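Side-chain contacts in putative histidinol-phosphate aminotransferase (Erwinia carotovora atroseptica, PDB 3LY1), which probably transfers amino groups with the help of pyridoxal 5'-phosphate, as a class-II aminotransferase of the histidinol-phosphate subfamily: residues E79-R82 against A83-A87; S169-N173 against T174-V178; L95-P98 against E99-G103. One frame throughout, in Å; residues are numbered along the deposited sequence. Where two conformers were deposited one is given.

How the contacts relate
Contacts 2 and 3 lie at the ends of two strands of the central mixed sheet of the aminotransferase fold, and contact 1 is a stretch of helix 76-88 packed against that sheet. Contact 2 is the entry into strand 174-179, and contact 3 the exit from strand 94-98. The helix touches both others: A84 CB lies 3.7 Å from I177 CD1 of contact 2, and I81 CD1 lies 3.8 Å from Y102 CE2 of contact 3. Contacts 2 and 3 do not touch, their nearest atoms about 6 Å apart. Contacts 1 and 3 reach the pyridoxal-phosphate pocket, which I81 and Y102 both line, whereas the turn of contact 2 lies away from it.

Contact 1. Residues E79-R82 against A83-A87; sequences EGIR and AAIEA
Residues E79-R82 and A83-A87 form one uninterrupted run of helix 76-88, joined by four successive i to i+4 backbone hydrogen bonds: A83 N to E79 O, A84 N to G80 O, I85 N to I81 O and E86 N to R82 O. The last is the shortest, with E86 N 2.8 Å from R82 O.

On one side of the helix the charged groups of E79, R82 and E86 make a salt-bridge network spaced i, i+3, i+7. R82 leaves the backbone with CG anti to its N (chi1 -171°), and a bend at chi3 turns the guanidinium back along the helix between the two acids. It grips E79 side-on, NE and NH2 sharing the single oxygen OE1, with NE 2.6 Å from E79 OE1 and NH2 2.8 Å from it; OE1 lies close to the guanidinium plane. On the other flank R82 NH1 reaches E86 OE2 at 3.0 Å. OE2 again lies near the guanidinium plane, while NH1 comes to it 63° out of the carboxylate plane, the two flat groups being turned 60° apart. Two carboxylates thus hold the guanidinium by its edge and limit its rotation.

This cluster lies at the interface between the two subunits, on a helix of the PLP-binding aminotransferase domain: E79 OE2 accepts a hydrogen bond from A240 N of the second subunit, and R82 NH1 also donates to Y238 O of its own chain.

Another face of the helix is apolar. I81 CG2 meets I85 CG1 at 4.3 Å, one turn apart; this face turns to strand 174-179, and I81 touches pyridoxal phosphate.

Contact 2. Residues S169-N173 against T174-V178; sequences SKPAN and TMFIV
P171 and T174 meet at the ends of a type II beta turn that brings the chain from helix 160-168 into strand 174-179. Polar contacts hold the turn on its inner side. The hydroxyl of T174 folds back over the turn: with OG1 anti to the carbonyl carbon and beside the backbone N (chi1 -57°), it donates to A172 O at an OG1 to O distance of 2.9 Å, approaching from 48° above the carbonyl plane. A water molecule ties the first and last residues of the turn together, giving one hydrogen bond to P171 O at 2.7 Å from its oxygen and another to T174 O at 2.8 Å.

Apolar contacts extend the closure beyond the turn. The proline ring and the F176 side chain come from opposite directions, and CG of P171 meets the edge of the phenyl ring near its plane, 3.9 Å from F176 CZ. The same proline carbon is 4.2 Å from T174 CG2, the methyl branch that chi1 leaves pointing away from the backbone N. W166 of the preceding helix meets the F176 ring edge-to-face.

N173, third residue of the turn, has a positive phi (59°), as that position of a type II turn requires. The whole is a helix-to-strand connection of the alpha/beta aminotransferase fold, feeding a strand paired in parallel with its neighbours 143-148 and 205-210.

Contact 3. Residues L95-P98 against E99-G103; sequences LVIP and ELTYG. With PLP (pyridoxal-5'-phosphate), chain E; EDO (1,2-ethanediol), chain G; EDO (1,2-ethanediol), chain L.
T101 turns its methyl group toward P98 through its first torsion: OG1 stands anti to the backbone N (chi1 -164°), which leaves CG2 between N and the carbonyl carbon and directed back at the end of the strand. There T101 CG2 lies 3.5 Å from P98 O, with the P98 ring and I97 a little farther off. The other branch, OG1, is hydrogen-bonded to N151 OD1. No hydrogen bond joins residues 95-98 to 99-103; the contact at the bend is made by the threonine methyl.

An ethanediol molecule, probably from the crystallisation liquor, lies in the bend. Its O2 donates to E99 O and accepts from T101 N in a nearly straight (171°) but long bond, T101 N being 3.3 Å from O2. I97 CD1 approaches its other hydroxyl.

Beyond T101 the loop carries Y102 to the cofactor. PLP C3 lies 3.7 Å from the plane of the Y102 ring, over that ring's centre, the phenol and pyridine rings nearly parallel and offset, consistent with the aromatic residue that lies against the cofactor ring in fold-type I enzymes. Y102 OH is 3.4 Å from PLP O4A.

The loop leads from strand 94-98, set between parallel strands 143-148 and 115-119, into helix 104-111; T101 touches V148 of strand 143-148, and P98 packs on L132 of helix 129-137.

Contact 1. Residues E79-R82 against A83-A87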
loop_
_atom_site.group_PDB
_atom_site.type_symbol
_atom_site.label_atom_id
_atom_site.label_comp_id
_atom_site.label_asym_id
_atom_site.label_seq_id
_atom_site.Cartn_x
_atom_site.Cartn_y
_atom_site.Cartn_z
ATOM N N GLU A 79 6.582 2.967 -1.606
ATOM C CA GLU A 79 6.172 3.229 -0.223
ATOM C C GLU A 79 7.330 3.220 0.764
ATOM O O GLU A 79 7.325 3.990 1.720
ATOM C CB GLU A 79 5.023 2.319 0.233
ATOM C CG GLU A 79 3.668 2.619 -0.459
ATOM C CD GLU A 79 3.037 3.975 -0.130
ATOM O OE1 GLU A 79 3.556 4.779 0.694
ATOM O OE2 GLU A 79 1.941 4.247 -0.705
ATOM N N GLY A 80 8.354 2.443 0.465
ATOM C CA GLY A 80 9.632 2.475 1.203
ATOM C C GLY A 80 10.383 3.777 1.121
ATOM O O GLY A 80 10.862 4.285 2.142
ATOM N N ILE A 81 10.416 4.372 -0.073
ATOM C CA ILE A 81 11.078 5.649 -0.258
ATOM C C ILE A 81 10.342 6.710 0.543
ATOM O O ILE A 81 10.970 7.479 1.274
ATOM C CB ILE A 81 11.137 6.084 -1.743
ATOM C CG1 ILE A 81 11.894 5.048 -2.574
ATOM C CG2 ILE A 81 11.754 7.506 -1.833
ATOM C CD1 ILE A 81 11.646 5.107 -4.133
ATOM N N ARG A 82 9.016 6.733 0.417
ATOM C CA ARG A 82 8.177 7.641 1.208
ATOM C C ARG A 82 8.414 7.503 2.704
ATOM O O ARG A 82 8.701 8.479 3.381
ATOM C CB ARG A 82 6.681 7.495 0.881
ATOM C CG ARG A 82 5.855 8.609 1.570
ATOM C CD ARG A 82 4.332 8.399 1.471
ATOM N NE ARG A 82 3.989 7.066 1.921
ATOM C CZ ARG A 82 3.982 6.670 3.183
ATOM N NH1 ARG A 82 4.291 7.501 4.200
ATOM N NH2 ARG A 82 3.708 5.423 3.439
ATOM N N ALA A 83 8.347 6.289 3.216
ATOM C CA ALA A 83 8.494 6.045 4.637
ATOM C C ALA A 83 9.885 6.418 5.158
ATOM O O ALA A 83 9.997 7.010 6.245
ATOM C CB ALA A 83 8.183 4.596 4.971
ATOM N N ALA A 84 10.916 6.102 4.366
ATOM C CA ALA A 84 12.283 6.440 4.702
ATOM C C ALA A 84 12.423 7.936 4.816
ATOM O O ALA A 84 12.984 8.420 5.796
ATOM C CB ALA A 84 13.276 5.859 3.691
ATOM N N ILE A 85 11.897 8.681 3.848
ATOM C CA ILE A 85 11.994 10.155 3.875
ATOM C C ILE A 85 11.178 10.738 5.037
ATOM O O ILE A 85 11.654 11.608 5.783
ATOM C CB ILE A 85 11.533 10.793 2.526
ATOM C CG1 ILE A 85 12.409 10.324 1.343
ATOM C CG2 ILE A 85 11.464 12.357 2.625
ATOM C CD1 ILE A 85 13.812 10.811 1.377
ATOM N N GLU A 86 9.955 10.246 5.229
ATOM C CA GLU A 86 9.127 10.784 6.329
ATOM C C GLU A 86 9.777 10.536 7.696
ATOM O O GLU A 86 9.715 11.381 8.610
ATOM C CB GLU A 86 7.687 10.203 6.257
ATOM C CG GLU A 86 6.834 10.833 5.125
ATOM C CD GLU A 86 5.362 10.401 5.186
ATOM O OE1 GLU A 86 4.900 10.008 6.275
ATOM O OE2 GLU A 86 4.677 10.449 4.155
ATOM N N ALA A 87 10.400 9.374 7.847
ATOM C CA ALA A 87 10.998 8.989 9.109
ATOM C C ALA A 87 12.164 9.883 9.499
ATOM O O ALA A 87 12.361 10.124 10.685
ATOM C CB ALA A 87 11.455 7.503 9.068
#

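Contact 2. Residues S169-N173 against T174-V178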
loop_
_atom_site.group_PDB
_atom_site.type_symbol
_atom_site.label_atom_id
_atom_site.label_comp_id
_atom_site.label_asym_id
_atom_site.label_seq_id
_atom_site.Cartn_x
_atom_site.Cartn_y
_atom_site.Cartn_z
ATOM N N SER A 169 32.446 5.671 6.924
ATOM C CA SER A 169 33.037 6.787 7.661
ATOM C C SER A 169 32.030 7.462 8.596
ATOM O O SER A 169 32.418 8.309 9.378
ATOM C CB SER A 169 33.666 7.830 6.708
ATOM O OG SER A 169 32.704 8.681 6.090
ATOM N N LYS A 170 30.743 7.121 8.492
ATOM C CA LYS A 170 29.695 7.689 9.355
ATOM C C LYS A 170 29.665 9.219 9.464
ATOM O O LYS A 170 29.780 9.771 10.559
ATOM C CB LYS A 170 29.791 7.102 10.760
ATOM C CG LYS A 170 29.564 5.604 10.772
ATOM C CD LYS A 170 29.663 5.019 12.174
ATOM C CE LYS A 170 30.075 3.533 12.097
ATOM N NZ LYS A 170 29.411 2.754 10.957
ATOM N N PRO A 171 29.484 9.907 8.334
ATOM C CA PRO A 171 29.317 11.358 8.443
ATOM C C PRO A 171 28.168 11.740 9.399
ATOM O O PRO A 171 27.106 11.090 9.449
ATOM C CB PRO A 171 29.077 11.804 7.004
ATOM C CG PRO A 171 28.625 10.592 6.285
ATOM C CD PRO A 171 29.199 9.398 6.988
ATOM N N ALA A 172 28.422 12.765 10.194
ATOM C CA ALA A 172 27.544 13.118 11.275
ATOM C C ALA A 172 26.171 13.382 10.717
ATOM O O ALA A 172 26.031 13.989 9.662
ATOM C CB ALA A 172 28.076 14.367 12.021
ATOM N N ASN A 173 25.157 12.904 11.420
ATOM C CA ASN A 173 23.794 13.299 11.130
ATOM C C ASN A 173 23.345 12.986 9.707
ATOM O O ASN A 173 22.680 13.828 9.092
ATOM C CB ASN A 173 23.685 14.804 11.298
ATOM C CG ASN A 173 23.053 15.172 12.532
ATOM O OD1 ASN A 173 21.822 15.111 12.643
ATOM N ND2 ASN A 173 23.864 15.576 13.507
ATOM N N THR A 174 23.747 11.824 9.189
ATOM C CA THR A 174 23.499 11.466 7.800
ATOM C C THR A 174 22.940 10.050 7.699
ATOM O O THR A 174 23.503 9.122 8.260
ATOM C CB THR A 174 24.806 11.624 6.960
ATOM O OG1 THR A 174 25.279 12.985 7.083
ATOM C CG2 THR A 174 24.567 11.292 5.478
HETATM N N MSE A 175 21.814 9.922 7.006
HETATM C CA MSE A 175 21.200 8.626 6.696
HETATM C C MSE A 175 21.315 8.401 5.194
HETATM O O MSE A 175 20.990 9.311 4.403
HETATM C CB MSE A 175 19.730 8.632 7.121
HETATM C CG MSE A 175 18.916 7.434 6.690
HETATM SE SE MSE A 175 19.668 5.819 7.481
HETATM C CE MSE A 175 18.927 5.830 9.210
ATOM N N PHE A 176 21.747 7.198 4.806
ATOM C CA PHE A 176 21.916 6.827 3.422
ATOM C C PHE A 176 20.750 5.928 3.069
ATOM O O PHE A 176 20.496 4.947 3.760
ATOM C CB PHE A 176 23.231 6.061 3.200
ATOM C CG PHE A 176 24.441 6.902 3.320
ATOM C CD1 PHE A 176 25.016 7.136 4.560
ATOM C CD2 PHE A 176 24.992 7.505 2.188
ATOM C CE1 PHE A 176 26.129 7.989 4.677
ATOM C CE2 PHE A 176 26.101 8.339 2.295
ATOM C CZ PHE A 176 26.656 8.608 3.525
ATOM N N ILE A 177 20.028 6.274 2.015
ATOM C CA ILE A 177 19.038 5.390 1.417
ATOM C C ILE A 177 19.636 4.875 0.107
ATOM O O ILE A 177 19.923 5.653 -0.805
ATOM C CB ILE A 177 17.717 6.118 1.106
ATOM C CG1 ILE A 177 17.074 6.743 2.359
ATOM C CG2 ILE A 177 16.720 5.170 0.395
ATOM C CD1 ILE A 177 15.970 7.777 2.041
ATOM N N VAL A 178 19.794 3.558 -0.003
ATOM C CA VAL A 178 20.377 2.938 -1.166
ATOM C C VAL A 178 19.311 2.084 -1.834
ATOM O O VAL A 178 18.779 1.154 -1.220
ATOM C CB VAL A 178 21.633 2.051 -0.830
ATOM C CG1 VAL A 178 22.327 1.587 -2.100
ATOM C CG2 VAL A 178 22.630 2.797 0.101
HETATM O O HOH W 1 26.251 8.591 8.696
#

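Contact 3. Residues L95-P98 against E99-G103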
loop_
_atom_site.group_PDB
_atom_site.type_symbol
_atom_site.label_atom_id
_atom_site.label_comp_id
_atom_site.label_asym_id
_atom_site.label_seq_id
_atom_site.Cartn_x
_atom_site.Cartn_y
_atom_site.Cartn_z
ATOM N N LEU A 95 17.989 16.965 1.563
ATOM C CA LEU A 95 18.163 15.737 0.791
ATOM C C LEU A 95 19.305 16.018 -0.191
ATOM O O LEU A 95 19.262 17.022 -0.895
ATOM C CB LEU A 95 16.887 15.403 0.004
ATOM C CG LEU A 95 16.999 14.291 -1.031
ATOM C CD1 LEU A 95 17.036 12.988 -0.299
ATOM C CD2 LEU A 95 15.830 14.325 -2.048
ATOM N N VAL A 96 20.293 15.136 -0.227
ATOM C CA VAL A 96 21.439 15.234 -1.148
ATOM C C VAL A 96 21.281 14.144 -2.200
ATOM O O VAL A 96 21.183 12.950 -1.867
ATOM C CB VAL A 96 22.797 15.106 -0.423
ATOM C CG1 VAL A 96 23.952 15.134 -1.436
ATOM C CG2 VAL A 96 22.976 16.256 0.595
ATOM N N ILE A 97 21.200 14.574 -3.462
ATOM C CA ILE A 97 20.985 13.660 -4.604
ATOM C C ILE A 97 21.826 14.127 -5.803
ATOM O O ILE A 97 22.136 15.363 -5.937
ATOM C CB ILE A 97 19.494 13.602 -5.070
ATOM C CG1 ILE A 97 18.796 14.980 -4.990
ATOM C CG2 ILE A 97 18.675 12.524 -4.249
ATOM C CD1 ILE A 97 17.460 15.077 -5.827
ATOM N N PRO A 98 22.155 13.196 -6.686
ATOM C CA PRO A 98 22.609 13.502 -8.046
ATOM C C PRO A 98 21.497 14.223 -8.783
ATOM O O PRO A 98 20.327 13.974 -8.498
ATOM C CB PRO A 98 22.863 12.117 -8.673
ATOM C CG PRO A 98 22.922 11.169 -7.526
ATOM C CD PRO A 98 21.988 11.735 -6.506
ATOM N N GLU A 99 21.852 15.097 -9.713
ATOM C CA GLU A 99 20.872 15.935 -10.378
ATOM C C GLU A 99 19.929 15.075 -11.229
ATOM O O GLU A 99 18.756 15.442 -11.406
ATOM C CB GLU A 99 21.555 17.009 -11.233
ATOM C CG GLU A 99 20.586 17.938 -11.928
ATOM C CD GLU A 99 21.245 19.172 -12.496
ATOM O OE1 GLU A 99 22.499 19.264 -12.476
ATOM O OE2 GLU A 99 20.490 20.043 -12.975
ATOM N N LEU A 100 20.446 13.961 -11.746
ATOM C CA LEU A 100 19.701 13.063 -12.661
ATOM C C LEU A 100 19.560 11.668 -12.025
ATOM O O LEU A 100 20.467 10.825 -12.074
ATOM C CB LEU A 100 20.386 12.929 -14.027
ATOM C CG LEU A 100 19.655 12.095 -15.128
ATOM C CD1 LEU A 100 18.411 12.862 -15.624
ATOM C CD2 LEU A 100 20.575 11.738 -16.319
ATOM N N THR A 101 18.402 11.441 -11.421
ATOM C CA THR A 101 18.115 10.226 -10.718
ATOM C C THR A 101 16.590 10.001 -10.583
ATOM O O THR A 101 15.793 10.736 -11.169
ATOM C CB THR A 101 18.838 10.231 -9.312
ATOM O OG1 THR A 101 18.845 8.899 -8.813
ATOM C CG2 THR A 101 18.165 11.172 -8.254
ATOM N N TYR A 102 16.181 8.983 -9.835
ATOM C CA TYR A 102 14.759 8.676 -9.640
ATOM C C TYR A 102 14.112 9.748 -8.748
ATOM O O TYR A 102 14.599 10.007 -7.634
ATOM C CB TYR A 102 14.602 7.280 -9.042
ATOM C CG TYR A 102 13.176 6.787 -9.029
ATOM C CD1 TYR A 102 12.462 6.607 -10.229
ATOM C CD2 TYR A 102 12.534 6.506 -7.834
ATOM C CE1 TYR A 102 11.157 6.170 -10.219
ATOM C CE2 TYR A 102 11.228 6.080 -7.812
ATOM C CZ TYR A 102 10.542 5.893 -9.003
ATOM O OH TYR A 102 9.247 5.423 -8.976
ATOM N N GLY A 103 13.038 10.370 -9.260
ATOM C CA GLY A 103 12.488 11.606 -8.677
ATOM C C GLY A 103 11.696 11.488 -7.385
ATOM O O GLY A 103 11.351 12.508 -6.778
HETATM N N1 PLP E . 13.163 2.717 -7.256
HETATM C C2 PLP E . 13.528 2.875 -8.577
HETATM C C2A PLP E . 14.955 3.251 -8.892
HETATM C C3 PLP E . 12.554 2.715 -9.562
HETATM O O3 PLP E . 12.908 2.890 -10.861
HETATM C C4 PLP E . 11.227 2.395 -9.196
HETATM C C4A PLP E . 10.194 2.089 -10.250
HETATM O O4A PLP E . 10.095 2.911 -11.146
HETATM C C5 PLP E . 10.876 2.250 -7.849
HETATM C C6 PLP E . 11.876 2.434 -6.894
HETATM C C5A PLP E . 9.468 1.924 -7.402
HETATM O O4P PLP E . 8.971 0.653 -7.862
HETATM P P PLP E . 7.929 -0.190 -6.996
HETATM O O1P PLP E . 7.027 0.688 -6.185
HETATM O O2P PLP E . 8.837 -1.052 -6.159
HETATM O O3P PLP E . 7.205 -0.978 -8.075
HETATM C C1 EDO G . 15.790 13.759 -9.364
HETATM O O1 EDO G . 14.969 14.261 -8.298
HETATM C C2 EDO G . 15.204 13.951 -10.779
HETATM O O2 EDO G . 16.271 13.924 -11.783
HETATM C C1 EDO L . 10.069 16.732 -8.845
HETATM O O1 EDO L . 9.644 16.812 -7.479
HETATM C C2 EDO L . 9.863 15.288 -9.281
HETATM O O2 EDO L . 10.816 14.487 -8.585
#